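Local coordinates for protein transcriptional regulator, LacI family (Arthrobacter sp., PDB 4RKQ) that probably acts as a sugar-responsive transcriptional regulator of the LacI family, its periplasmic-binding-protein-like part sensing a small effector molecule, at residues L94-L97 with G103-G106. Sequence-based numbering, arbitrary orientation.
Sequences LIVL and GAAG
Ile95 and Gly106 pair as a parallel bridge, CA to CA 4.3 Å, where the loop after strand 94-97 swings back and starts strand 106-110. Gly106 N gives its hydrogen to Leu94 O at 2.9 Å, in the plane of that carbonyl, and Val96 N donates a second bond to Gly106 O at 3.1 Å. The second donor stands well above the plane of its carbonyl, 37° out of it. Gly106 O also receives a CA-H...O contact from Ile95 CA at 3.3 Å. Gly106 brings no side chain to the face where Ile95 lies, and the Ile95 side chain lies beside its backbone there. This is strand pairing in the parallel part of the sheet of a periplasmic-binding-protein-like alpha/beta domain: strand 73-76 lies along the other edge of 94-97, and Ile95 packs on helix 246-262. On the opposite face, beside helix 82-89, the methyl of Ala104 meets the side chains on either side of Ile95 in sequence, Leu94 and Val96. Leu94 CD2 comes to 4.0 Å from Ala104 CB, its CG anti to the backbone N (chi1 175°), and Val96 CG2 approaches Ala104 CB to 4.2 Å. Val96 CG2 also lies 3.8 Å from Gly106 O. Ala105 CB sits 3.6 Å from Leu94 O, while Gln86 OE1 accepts hydrogen bonds from both Leu94 N and Ala105 N.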
ATOM      1  N   LEU A  94     -20.768  -2.382  14.440  1.00 14.12           N
ATOM      2  CA  LEU A  94     -19.342  -2.346  14.289  1.00 13.22           C
ATOM      3  C   LEU A  94     -18.794  -3.764  14.208  1.00 11.66           C
ATOM      4  O   LEU A  94     -19.111  -4.605  15.055  1.00 17.16           O
ATOM      5  CB  LEU A  94     -18.720  -1.641  15.477  1.00 14.58           C
ATOM      6  CG  LEU A  94     -17.210  -1.610  15.566  1.00 15.58           C
ATOM      7  CD1 LEU A  94     -16.603  -0.814  14.410  1.00 15.97           C
ATOM      8  CD2 LEU A  94     -16.824  -0.994  16.909  1.00 18.83           C
ATOM      9  N   ILE A  95     -17.968  -3.995  13.174  1.00 13.59           N
ATOM     10  CA  ILE A  95     -17.130  -5.163  13.101  1.00 14.05           C
ATOM     11  C   ILE A  95     -15.690  -4.706  13.284  1.00 14.44           C
ATOM     12  O   ILE A  95     -15.140  -4.033  12.419  1.00 16.99           O
ATOM     13  CB  ILE A  95     -17.278  -5.865  11.741  1.00 12.43           C
ATOM     14  CG1 ILE A  95     -18.750  -6.307  11.598  1.00 21.43           C
ATOM     15  CG2 ILE A  95     -16.343  -7.068  11.675  1.00 21.79           C
ATOM     16  CD1 ILE A  95     -19.092  -6.812  10.263  1.00 35.94           C
ATOM     17  N   VAL A  96     -15.082  -5.100  14.383  1.00 11.98           N
ATOM     18  CA  VAL A  96     -13.628  -4.876  14.625  1.00 14.93           C
ATOM     19  C   VAL A  96     -12.759  -6.076  14.376  1.00 20.61           C
ATOM     20  O   VAL A  96     -13.180  -7.214  14.546  1.00 17.52           O
ATOM     21  CB  VAL A  96     -13.357  -4.405  16.081  1.00 18.11           C
ATOM     22  CG1 VAL A  96     -13.930  -3.030  16.326  1.00 30.19           C
ATOM     23  CG2 VAL A  96     -13.916  -5.393  17.102  1.00 22.78           C
ATOM     24  N   LEU A  97     -11.509  -5.827  14.006  1.00 13.84           N
ATOM     25  CA  LEU A  97     -10.567  -6.880  13.834  1.00 15.89           C
ATOM     26  C   LEU A  97      -9.400  -6.735  14.780  1.00 16.77           C
ATOM     27  O   LEU A  97      -8.961  -5.622  15.095  1.00 16.39           O
ATOM     28  CB  LEU A  97      -9.992  -6.845  12.423  1.00 21.31           C
ATOM     29  CG  LEU A  97     -11.008  -7.192  11.357  1.00 20.34           C
ATOM     30  CD1 LEU A  97     -11.801  -5.984  10.868  1.00 22.64           C
ATOM     31  CD2 LEU A  97     -10.280  -7.880  10.224  1.00 24.61           C
ATOM     32  N   GLY A 103     -18.324  -4.854  23.569  1.00 15.76           N
ATOM     33  CA  GLY A 103     -19.682  -4.948  23.098  1.00 24.37           C
ATOM     34  C   GLY A 103     -19.886  -4.704  21.608  1.00 16.76           C
ATOM     35  O   GLY A 103     -21.020  -4.537  21.168  1.00 14.48           O
ATOM     36  N   ALA A 104     -18.832  -4.706  20.811  1.00 13.98           N
ATOM     37  CA  ALA A 104     -18.996  -4.523  19.365  1.00 10.43           C
ATOM     38  C   ALA A 104     -19.878  -5.643  18.814  1.00 19.87           C
ATOM     39  O   ALA A 104     -19.848  -6.758  19.291  1.00 15.17           O
ATOM     40  CB  ALA A 104     -17.657  -4.517  18.698  1.00 15.58           C
ATOM     41  N   ALA A 105     -20.717  -5.299  17.859  1.00 14.44           N
ATOM     42  CA  ALA A 105     -21.644  -6.234  17.236  1.00 15.45           C
ATOM     43  C   ALA A 105     -20.956  -7.439  16.645  1.00 20.69           C
ATOM     44  O   ALA A 105     -21.502  -8.524  16.702  1.00 14.51           O
ATOM     45  CB  ALA A 105     -22.462  -5.522  16.159  1.00 19.47           C
ATOM     46  N   GLY A 106     -19.764  -7.237  16.070  1.00 16.11           N
ATOM     47  CA  GLY A 106     -19.044  -8.285  15.414  1.00 14.36           C
ATOM     48  C   GLY A 106     -17.571  -8.144  15.591  1.00 17.00           C
ATOM     49  O   GLY A 106     -17.062  -7.033  15.803  1.00 15.63           O
TER